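Local structure of cytosolic malate dehydrogenase (Trichomonas vaginalis, 4UUO) at residues P271-Y276 with V298-L304; I278-F284 with T315-I320; V72-G78 with A113-A118. The protein probably catalyses the NAD-dependent interconversion of L-malate and oxaloacetate. All blocks are in the same frame, centred on the assembly; numbering follows the deposited sequence.

Contact 1. Residues P271-Y276 with V298-L304; sequences PDNEPY and VVEGLEL
Two irregular segments, 271-276 and 298-304, face each other with P275 opposite E300, their CA atoms 6.1 Å apart, and Y276 reaches from the first to the backbone of the second. The Y276 hydroxyl donates a hydrogen bond to the carbonyl oxygen of V299, OH to O 2.6 Å. The oxygen meets the ring at its edge, while the hydroxyl lies 29° off the V299 carbonyl plane. CG of Y276 stands beside its own backbone N (chi1 -53°), which swings the ring across toward 299-302. There CE1 and OH rest against CB of L302, and CD1 of Y276 touches CD1 of L304 at 3.6 Å, the leucine running roughly perpendicular to the tyrosine. A water sits over the centre of one ring face; it accepts from Y276 N and donates to E300 O, each bond 2.9 Å long, so a water-bridged link joins the two backbones.

The first segment belongs to the connection between antiparallel strands 264-269 and 283-290 of the C-terminal domain, and the second leads from edge strand 296-298 to helix 306-329. Residues P271 to E274 form a type I beta turn. Proline rings pack on V298, whose two methyls divide the work: CG1 lies 3.8 Å from CG of P275, and CG2 faces CG of P271. At the exposed margin the amide of N273 and the carboxylate of E300 lie nearly parallel (6°), one above the other, with OD1 of N273 and OE2 of E300, both acceptors, 3.4 Å apart and not hydrogen-bonded. The Y276 ring also meets W182 edge-to-face.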
loop_
_atom_site.group_PDB
_atom_site.type_symbol
_atom_site.label_atom_id
_atom_site.label_comp_id
_atom_site.label_asym_id
_atom_site.label_seq_id
_atom_site.Cartn_x
_atom_site.Cartn_y
_atom_site.Cartn_z
ATOM N N PRO A 271 -20.237 2.883 -26.957
ATOM C CA PRO A 271 -21.178 3.970 -27.258
ATOM C C PRO A 271 -22.036 3.656 -28.476
ATOM O O PRO A 271 -21.679 2.780 -29.268
ATOM C CB PRO A 271 -20.262 5.168 -27.533
ATOM C CG PRO A 271 -18.994 4.848 -26.811
ATOM C CD PRO A 271 -18.842 3.355 -26.914
ATOM N N ASP A 272 -23.150 4.365 -28.619
ATOM C CA ASP A 272 -24.038 4.185 -29.762
ATOM C C ASP A 272 -23.321 4.530 -31.062
ATOM O O ASP A 272 -23.636 3.988 -32.118
ATOM C CB ASP A 272 -25.289 5.042 -29.594
ATOM C CG ASP A 272 -25.963 4.815 -28.259
ATOM O OD1 ASP A 272 -25.511 5.409 -27.257
ATOM O OD2 ASP A 272 -26.929 4.026 -28.203
ATOM N N ASN A 273 -22.346 5.428 -30.965
ATOM C CA ASN A 273 -21.507 5.819 -32.096
ATOM C C ASN A 273 -20.725 4.642 -32.686
ATOM O O ASN A 273 -20.423 4.628 -33.878
ATOM C CB ASN A 273 -20.546 6.933 -31.660
ATOM C CG ASN A 273 -19.560 7.321 -32.747
ATOM O OD1 ASN A 273 -18.434 6.823 -32.784
ATOM N ND2 ASN A 273 -19.975 8.221 -33.635
ATOM N N GLU A 274 -20.417 3.656 -31.847
ATOM C CA GLU A 274 -19.634 2.482 -32.246
ATOM C C GLU A 274 -18.342 2.868 -32.954
ATOM O O GLU A 274 -18.187 2.602 -34.147
ATOM C CB GLU A 274 -20.456 1.556 -33.151
ATOM C CG GLU A 274 -21.565 0.798 -32.435
ATOM C CD GLU A 274 -22.245 -0.230 -33.325
ATOM O OE1 GLU A 274 -21.715 -0.516 -34.419
ATOM O OE2 GLU A 274 -23.308 -0.756 -32.927
ATOM N N PRO A 275 -17.409 3.494 -32.220
ATOM C CA PRO A 275 -16.164 3.941 -32.851
ATOM C C PRO A 275 -15.388 2.765 -33.433
ATOM O O PRO A 275 -15.480 1.657 -32.899
ATOM C CB PRO A 275 -15.393 4.599 -31.698
ATOM C CG PRO A 275 -16.421 4.846 -30.620
ATOM C CD PRO A 275 -17.412 3.740 -30.768
ATOM N N TYR A 276 -14.668 3.002 -34.527
ATOM C CA TYR A 276 -13.810 1.992 -35.152
ATOM C C TYR A 276 -14.562 0.714 -35.540
ATOM O O TYR A 276 -13.951 -0.348 -35.693
ATOM C CB TYR A 276 -12.638 1.648 -34.222
ATOM C CG TYR A 276 -11.860 2.861 -33.768
ATOM C CD1 TYR A 276 -10.904 3.443 -34.595
ATOM C CD2 TYR A 276 -12.088 3.435 -32.523
ATOM C CE1 TYR A 276 -10.193 4.560 -34.195
ATOM C CE2 TYR A 276 -11.381 4.554 -32.111
ATOM C CZ TYR A 276 -10.434 5.110 -32.954
ATOM O OH TYR A 276 -9.725 6.219 -32.561
ATOM N N VAL A 298 -14.397 8.663 -25.912
ATOM C CA VAL A 298 -13.535 7.824 -26.739
ATOM C C VAL A 298 -12.762 8.660 -27.754
ATOM O O VAL A 298 -13.354 9.455 -28.486
ATOM C CB VAL A 298 -14.352 6.745 -27.500
ATOM C CG1 VAL A 298 -13.468 5.983 -28.484
ATOM C CG2 VAL A 298 -15.034 5.790 -26.531
ATOM N N VAL A 299 -11.444 8.487 -27.795
ATOM C CA VAL A 299 -10.621 9.097 -28.839
ATOM C C VAL A 299 -10.994 8.473 -30.188
ATOM O O VAL A 299 -10.654 7.319 -30.455
ATOM C CB VAL A 299 -9.113 8.910 -28.553
ATOM C CG1 VAL A 299 -8.274 9.382 -29.725
ATOM C CG2 VAL A 299 -8.719 9.638 -27.268
ATOM N N GLU A 300 -11.694 9.237 -31.030
ATOM C CA GLU A 300 -12.397 8.670 -32.188
ATOM C C GLU A 300 -11.637 8.643 -33.518
ATOM O O GLU A 300 -11.859 7.745 -34.333
ATOM C CB GLU A 300 -13.714 9.420 -32.408
ATOM C CG GLU A 300 -14.845 8.998 -31.488
ATOM C CD GLU A 300 -16.157 9.677 -31.839
ATOM O OE1 GLU A 300 -16.195 10.429 -32.836
ATOM O OE2 GLU A 300 -17.154 9.457 -31.119
ATOM N N GLY A 301 -10.765 9.617 -33.757
ATOM C CA GLY A 301 -10.111 9.723 -35.051
ATOM C C GLY A 301 -8.651 9.318 -35.055
ATOM O O GLY A 301 -7.767 10.172 -35.027
ATOM N N LEU A 302 -8.394 8.014 -35.097
ATOM C CA LEU A 302 -7.024 7.503 -35.073
ATOM C C LEU A 302 -6.722 6.639 -36.296
ATOM O O LEU A 302 -7.627 6.067 -36.906
ATOM C CB LEU A 302 -6.763 6.697 -33.790
ATOM C CG LEU A 302 -6.618 7.440 -32.456
ATOM C CD1 LEU A 302 -6.440 6.465 -31.303
ATOM C CD2 LEU A 302 -5.459 8.410 -32.499
ATOM N N GLU A 303 -5.442 6.555 -36.646
ATOM C CA GLU A 303 -4.991 5.705 -37.741
ATOM C C GLU A 303 -4.560 4.337 -37.219
ATOM O O GLU A 303 -3.531 4.210 -36.548
ATOM C CB GLU A 303 -3.838 6.367 -38.503
ATOM C CG GLU A 303 -4.180 7.713 -39.124
ATOM C CD GLU A 303 -5.157 7.597 -40.277
ATOM O OE1 GLU A 303 -5.257 6.502 -40.870
ATOM O OE2 GLU A 303 -5.827 8.604 -40.588
ATOM N N LEU A 304 -5.353 3.317 -37.527
ATOM C CA LEU A 304 -5.049 1.961 -37.092
ATOM C C LEU A 304 -4.470 1.144 -38.237
ATOM O O LEU A 304 -5.061 1.066 -39.310
ATOM C CB LEU A 304 -6.301 1.273 -36.543
ATOM C CG LEU A 304 -7.073 1.992 -35.435
ATOM C CD1 LEU A 304 -8.177 1.097 -34.918
ATOM C CD2 LEU A 304 -6.153 2.421 -34.301
HETATM O O HOH W 1 -13.828 5.704 -35.145
#

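Contact 2. Residues I278-F284 with T315-I320; sequences IKQGTIF and TEKELI
E316, L319 and T282 have the largest areas buried where segment 278-284 lies against helix 306-329. The glutamate reaches outward from the helix, extended from its backbone, with CG anti to N (chi1 -180°), and this carries its carboxylate to the chain at I278 and K279. OE2 of E316 accepts a hydrogen bond from K279 N at 2.7 Å, bent to 137° at the hydrogen; the donor approaches on the syn side, 24° out of the carboxylate plane. CB of K279 lies against the same oxygen, whereas OE1 of E316 faces the methyl CD1 of I278 at 3.4 Å. Nearer the helix, CB of E316 packs on CE2 of F284.

L319 comes next along the helix, one turn on. Its CD1 touches CD2 of F284 at 3.5 Å, the two side chains crossing at about a right angle, and also approaches the carbonyl oxygen of I283, which is hydrogen-bonded to N132. CB of L319 is 3.9 Å from CG2 of T282, and that methyl reaches on to CG1 of I320 as well. On the same side of the F284 ring as L319 CD1, CG2 of T315 meets CZ of F284; CG2 of I278 lies over the opposite face, toward the rim. The contact thus seats the start of strand 283-290, and the turn leading into it, on the long C-terminal-domain helix.

The E316 carboxylate is buried beside aliphatic groups and receives a backbone N-H. With NZ of K279 5.5 Å from OE2 of E316, the lysine charge may help to stabilise the carboxylate in its ionised form without a direct salt bridge.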
loop_
_atom_site.group_PDB
_atom_site.type_symbol
_atom_site.label_atom_id
_atom_site.label_comp_id
_atom_site.label_asym_id
_atom_site.label_seq_id
_atom_site.Cartn_x
_atom_site.Cartn_y
_atom_site.Cartn_z
ATOM N N ILE A 278 -16.439 -1.017 -33.788
ATOM C CA ILE A 278 -16.600 -1.927 -32.661
ATOM C C ILE A 278 -18.074 -1.987 -32.290
ATOM O O ILE A 278 -18.653 -0.998 -31.838
ATOM C CB ILE A 278 -15.759 -1.501 -31.443
ATOM C CG1 ILE A 278 -14.268 -1.660 -31.752
ATOM C CG2 ILE A 278 -16.131 -2.323 -30.219
ATOM C CD1 ILE A 278 -13.878 -3.057 -32.213
ATOM N N LYS A 279 -18.675 -3.154 -32.503
ATOM C CA LYS A 279 -20.112 -3.331 -32.337
ATOM C C LYS A 279 -20.542 -3.151 -30.880
ATOM O O LYS A 279 -19.869 -3.615 -29.949
ATOM C CB LYS A 279 -20.531 -4.709 -32.863
ATOM C CG LYS A 279 -20.206 -4.907 -34.344
ATOM C CD LYS A 279 -20.088 -6.377 -34.732
ATOM C CE LYS A 279 -19.825 -6.523 -36.229
ATOM N NZ LYS A 279 -19.613 -7.938 -36.654
ATOM N N GLN A 280 -21.661 -2.452 -30.701
ATOM C CA GLN A 280 -22.234 -2.213 -29.385
ATOM C C GLN A 280 -22.650 -3.544 -28.765
ATOM O O GLN A 280 -22.856 -4.525 -29.476
ATOM C CB GLN A 280 -23.430 -1.256 -29.489
ATOM C CG GLN A 280 -23.913 -0.694 -28.153
ATOM C CD GLN A 280 -25.057 0.295 -28.304
ATOM O OE1 GLN A 280 -25.585 0.491 -29.399
ATOM N NE2 GLN A 280 -25.444 0.925 -27.196
ATOM N N GLY A 281 -22.752 -3.591 -27.442
ATOM C CA GLY A 281 -23.199 -4.802 -26.781
ATOM C C GLY A 281 -22.138 -5.534 -25.983
ATOM O O GLY A 281 -22.409 -6.606 -25.433
ATOM N N THR A 282 -20.932 -4.975 -25.931
ATOM C CA THR A 282 -19.894 -5.489 -25.042
ATOM C C THR A 282 -19.249 -4.350 -24.258
ATOM O O THR A 282 -19.434 -3.173 -24.581
ATOM C CB THR A 282 -18.786 -6.257 -25.807
ATOM O OG1 THR A 282 -18.132 -5.379 -26.731
ATOM C CG2 THR A 282 -19.356 -7.464 -26.553
ATOM N N ILE A 283 -18.499 -4.708 -23.220
ATOM C CA ILE A 283 -17.665 -3.751 -22.506
ATOM C C ILE A 283 -16.268 -3.771 -23.134
ATOM O O ILE A 283 -15.498 -4.712 -22.930
ATOM C CB ILE A 283 -17.592 -4.071 -20.998
ATOM C CG1 ILE A 283 -19.000 -4.260 -20.432
ATOM C CG2 ILE A 283 -16.867 -2.971 -20.246
ATOM C CD1 ILE A 283 -19.894 -3.056 -20.630
ATOM N N PHE A 284 -15.962 -2.734 -23.910
ATOM C CA PHE A 284 -14.771 -2.696 -24.758
ATOM C C PHE A 284 -13.798 -1.608 -24.303
ATOM O O PHE A 284 -14.213 -0.498 -23.968
ATOM C CB PHE A 284 -15.185 -2.463 -26.218
ATOM C CG PHE A 284 -14.149 -2.876 -27.231
ATOM C CD1 PHE A 284 -13.158 -1.996 -27.630
ATOM C CD2 PHE A 284 -14.185 -4.140 -27.801
ATOM C CE1 PHE A 284 -12.216 -2.376 -28.568
ATOM C CE2 PHE A 284 -13.246 -4.528 -28.738
ATOM C CZ PHE A 284 -12.260 -3.646 -29.122
ATOM N N THR A 315 -10.220 -9.474 -30.367
ATOM C CA THR A 315 -10.632 -9.200 -28.995
ATOM C C THR A 315 -12.148 -9.004 -28.895
ATOM O O THR A 315 -12.766 -9.428 -27.917
ATOM C CB THR A 315 -9.883 -7.968 -28.411
ATOM O OG1 THR A 315 -10.254 -7.784 -27.040
ATOM C CG2 THR A 315 -10.182 -6.697 -29.198
ATOM N N GLU A 316 -12.749 -8.390 -29.909
ATOM C CA GLU A 316 -14.199 -8.243 -29.936
ATOM C C GLU A 316 -14.873 -9.598 -30.095
ATOM O O GLU A 316 -15.917 -9.860 -29.495
ATOM C CB GLU A 316 -14.632 -7.322 -31.065
ATOM C CG GLU A 316 -16.122 -7.135 -31.132
ATOM C CD GLU A 316 -16.515 -6.116 -32.167
ATOM O OE1 GLU A 316 -15.697 -5.851 -33.074
ATOM O OE2 GLU A 316 -17.633 -5.573 -32.070
ATOM N N LYS A 317 -14.264 -10.448 -30.916
ATOM C CA LYS A 317 -14.725 -11.815 -31.112
ATOM C C LYS A 317 -14.756 -12.565 -29.780
ATOM O O LYS A 317 -15.651 -13.374 -29.532
ATOM C CB LYS A 317 -13.819 -12.539 -32.113
ATOM C CG LYS A 317 -14.312 -13.900 -32.567
ATOM C CD LYS A 317 -15.524 -13.790 -33.461
ATOM C CE LYS A 317 -15.938 -15.166 -33.936
ATOM N NZ LYS A 317 -16.055 -16.089 -32.774
ATOM N N GLU A 318 -13.776 -12.283 -28.926
ATOM C CA GLU A 318 -13.690 -12.932 -27.623
ATOM C C GLU A 318 -14.739 -12.391 -26.665
ATOM O O GLU A 318 -15.343 -13.147 -25.904
ATOM C CB GLU A 318 -12.300 -12.757 -27.014
ATOM C CG GLU A 318 -12.193 -13.322 -25.603
ATOM C CD GLU A 318 -10.806 -13.182 -25.002
ATOM O OE1 GLU A 318 -9.983 -14.095 -25.208
ATOM O OE2 GLU A 318 -10.541 -12.164 -24.322
ATOM N N LEU A 319 -14.945 -11.077 -26.704
ATOM C CA LEU A 319 -15.924 -10.426 -25.846
ATOM C C LEU A 319 -17.336 -10.900 -26.164
ATOM O O LEU A 319 -18.085 -11.291 -25.267
ATOM C CB LEU A 319 -15.827 -8.911 -25.993
ATOM C CG LEU A 319 -14.606 -8.308 -25.305
ATOM C CD1 LEU A 319 -14.475 -6.830 -25.630
ATOM C CD2 LEU A 319 -14.722 -8.520 -23.813
ATOM N N ILE A 320 -17.685 -10.866 -27.448
ATOM C CA ILE A 320 -18.993 -11.313 -27.916
ATOM C C ILE A 320 -19.195 -12.805 -27.643
ATOM O O ILE A 320 -20.297 -13.248 -27.314
ATOM C CB ILE A 320 -19.170 -11.043 -29.426
ATOM C CG1 ILE A 320 -19.117 -9.545 -29.713
ATOM C CG2 ILE A 320 -20.479 -11.614 -29.925
ATOM C CD1 ILE A 320 -19.194 -9.201 -31.190
#

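Contact 3. Residues V72-G78 with A113-A118; sequences VEEAFKG and ALNDYA
F76 turns from the short helix 72-76 toward the end of helix 96-117. Its CB approaches the carbonyl oxygen of A113 and the CB of Y117. CG stands beside the backbone N (chi1 -80°), setting the ring against the second helix: CB of A113 lies over one face, 3.8 Å from the ring centroid, a CH-pi contact made chiefly through CG and CD1. At the ring edge, CD2 of F76 meets CD2 of L114 at 3.5 Å, and CE2 adjoins CG of the same leucine. CE1 comes back to CB of A113, which V72 CG2 also touches.

A second CH-pi contact works in the reverse direction: CB of E73 sits 3.7 Å from the centroid of the Y117 ring, while CB of D116 lies over the opposite face. The two short helix segments cross at -70°, with axes 9.2 Å apart; they belong to two crossover helices of the parallel, Rossmann-type NAD-binding domain, and F76 also packs on L7 and L39 of its sheet. Where both helices give way to loop, G78 N donates to Y117 O at 3.1 Å, nearly straight (174°) but from above the carbonyl plane.

The chemistry is therefore mostly apolar, methyl and methylene groups against aromatic faces and, at L114, a ring edge, with one backbone hydrogen bond between the segments that ties the two helix ends and uses a carbonyl near the C-terminus of helix 96-117.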
loop_
_atom_site.group_PDB
_atom_site.type_symbol
_atom_site.label_atom_id
_atom_site.label_comp_id
_atom_site.label_asym_id
_atom_site.label_seq_id
_atom_site.Cartn_x
_atom_site.Cartn_y
_atom_site.Cartn_z
ATOM N N VAL A 72 -24.872 -6.977 1.376
ATOM C CA VAL A 72 -24.642 -6.135 0.203
ATOM C C VAL A 72 -25.470 -4.852 0.229
ATOM O O VAL A 72 -25.052 -3.839 -0.326
ATOM C CB VAL A 72 -24.921 -6.898 -1.123
ATOM C CG1 VAL A 72 -24.203 -8.242 -1.119
ATOM C CG2 VAL A 72 -26.408 -7.085 -1.351
ATOM N N GLU A 73 -26.630 -4.884 0.883
ATOM C CA GLU A 73 -27.460 -3.689 0.986
ATOM C C GLU A 73 -26.749 -2.639 1.831
ATOM O O GLU A 73 -26.793 -1.452 1.518
ATOM C CB GLU A 73 -28.843 -4.013 1.572
ATOM C CG GLU A 73 -28.836 -4.668 2.951
ATOM C CD GLU A 73 -28.911 -6.185 2.893
ATOM O OE1 GLU A 73 -28.946 -6.743 1.774
ATOM O OE2 GLU A 73 -28.941 -6.821 3.969
ATOM N N GLU A 74 -26.072 -3.086 2.887
ATOM C CA GLU A 74 -25.330 -2.190 3.764
ATOM C C GLU A 74 -24.040 -1.723 3.090
ATOM O O GLU A 74 -23.618 -0.577 3.255
ATOM C CB GLU A 74 -25.017 -2.878 5.094
ATOM C CG GLU A 74 -24.342 -1.971 6.111
ATOM C CD GLU A 74 -23.906 -2.708 7.364
ATOM O OE1 GLU A 74 -23.935 -3.958 7.363
ATOM O OE2 GLU A 74 -23.527 -2.033 8.347
ATOM N N ALA A 75 -23.428 -2.623 2.326
ATOM C CA ALA A 75 -22.172 -2.341 1.637
ATOM C C ALA A 75 -22.340 -1.374 0.462
ATOM O O ALA A 75 -21.483 -0.518 0.224
ATOM C CB ALA A 75 -21.544 -3.638 1.151
ATOM N N PHE A 76 -23.441 -1.518 -0.270
ATOM C CA PHE A 76 -23.643 -0.765 -1.504
ATOM C C PHE A 76 -24.449 0.513 -1.313
ATOM O O PHE A 76 -24.604 1.287 -2.257
ATOM C CB PHE A 76 -24.343 -1.638 -2.551
ATOM C CG PHE A 76 -23.428 -2.594 -3.261
ATOM C CD1 PHE A 76 -23.095 -3.810 -2.689
ATOM C CD2 PHE A 76 -22.908 -2.279 -4.504
ATOM C CE1 PHE A 76 -22.249 -4.693 -3.348
ATOM C CE2 PHE A 76 -22.072 -3.156 -5.169
ATOM C CZ PHE A 76 -21.740 -4.363 -4.590
ATOM N N LYS A 77 -24.970 0.736 -0.109
ATOM C CA LYS A 77 -25.872 1.866 0.112
ATOM C C LYS A 77 -25.142 3.205 0.003
ATOM O O LYS A 77 -24.089 3.409 0.614
ATOM C CB LYS A 77 -26.576 1.753 1.474
ATOM C CG LYS A 77 -25.653 1.803 2.684
ATOM C CD LYS A 77 -26.417 1.666 3.997
ATOM C CE LYS A 77 -25.484 1.847 5.195
ATOM N NZ LYS A 77 -24.268 0.986 5.109
ATOM N N GLY A 78 -25.702 4.094 -0.816
ATOM C CA GLY A 78 -25.243 5.466 -0.928
ATOM C C GLY A 78 -23.845 5.712 -1.466
ATOM O O GLY A 78 -23.339 6.833 -1.355
ATOM N N ALA A 113 -27.577 -4.696 -6.693
ATOM C CA ALA A 113 -27.271 -4.032 -5.427
ATOM C C ALA A 113 -26.942 -2.560 -5.670
ATOM O O ALA A 113 -27.474 -1.671 -4.999
ATOM C CB ALA A 113 -26.116 -4.731 -4.719
ATOM N N LEU A 114 -26.062 -2.319 -6.639
ATOM C CA LEU A 114 -25.744 -0.970 -7.084
ATOM C C LEU A 114 -27.009 -0.233 -7.495
ATOM O O LEU A 114 -27.269 0.878 -7.045
ATOM C CB LEU A 114 -24.761 -1.010 -8.253
ATOM C CG LEU A 114 -23.323 -1.426 -7.948
ATOM C CD1 LEU A 114 -22.636 -1.946 -9.207
ATOM C CD2 LEU A 114 -22.541 -0.263 -7.339
ATOM N N ASN A 115 -27.802 -0.880 -8.341
ATOM C CA ASN A 115 -29.021 -0.288 -8.889
ATOM C C ASN A 115 -29.999 0.201 -7.827
ATOM O O ASN A 115 -30.491 1.327 -7.894
ATOM C CB ASN A 115 -29.727 -1.297 -9.796
ATOM C CG ASN A 115 -30.866 -0.682 -10.573
ATOM O OD1 ASN A 115 -30.645 0.073 -11.516
ATOM N ND2 ASN A 115 -32.092 -1.012 -10.191
ATOM N N ASP A 116 -30.272 -0.653 -6.848
ATOM C CA ASP A 116 -31.234 -0.334 -5.802
ATOM C C ASP A 116 -30.647 0.595 -4.739
ATOM O O ASP A 116 -31.264 1.591 -4.362
ATOM C CB ASP A 116 -31.745 -1.618 -5.139
ATOM C CG ASP A 116 -32.359 -2.592 -6.136
ATOM O OD1 ASP A 116 -33.013 -2.140 -7.098
ATOM O OD2 ASP A 116 -32.189 -3.817 -5.954
ATOM N N TYR A 117 -29.447 0.271 -4.271
ATOM C CA TYR A 117 -28.906 0.910 -3.078
ATOM C C TYR A 117 -27.929 2.053 -3.359
ATOM O O TYR A 117 -27.946 3.065 -2.661
ATOM C CB TYR A 117 -28.236 -0.147 -2.197
ATOM C CG TYR A 117 -29.171 -1.276 -1.826
ATOM C CD1 TYR A 117 -30.345 -1.024 -1.124
ATOM C CD2 TYR A 117 -28.900 -2.588 -2.199
ATOM C CE1 TYR A 117 -31.214 -2.047 -0.788
ATOM C CE2 TYR A 117 -29.766 -3.620 -1.865
ATOM C CZ TYR A 117 -30.922 -3.341 -1.160
ATOM O OH TYR A 117 -31.790 -4.357 -0.821
ATOM N N ALA A 118 -27.079 1.898 -4.369
ATOM C CA ALA A 118 -26.074 2.918 -4.659
ATOM C C ALA A 118 -26.713 4.165 -5.254
ATOM O O ALA A 118 -27.873 4.144 -5.677
ATOM C CB ALA A 118 -24.999 2.374 -5.603
#

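In the fold
Contacts 1 and 2 adjoin in the C-terminal domain, their centres 14 Å apart and their segments alternating along the chain. They touch where E274 OE2 lies 3.2 Å from Q280 N, a weak hydrogen bond, so the turn of 271-276 and the chain entering strand 283-290 are directly joined. Contact 3 belongs to the NAD-binding domain, its centre 28 Å from that of contact 2 and 33 Å from that of contact 1. Contact 2 approaches the predicted catalytic site: the side chain of L319 is about 7 Å from that of H185, the probable proton acceptor. In contact 3, the side chain of F76 is about 10 Å from G10 of the predicted NAD-binding loop, whereas contact 1 lies away from these sites.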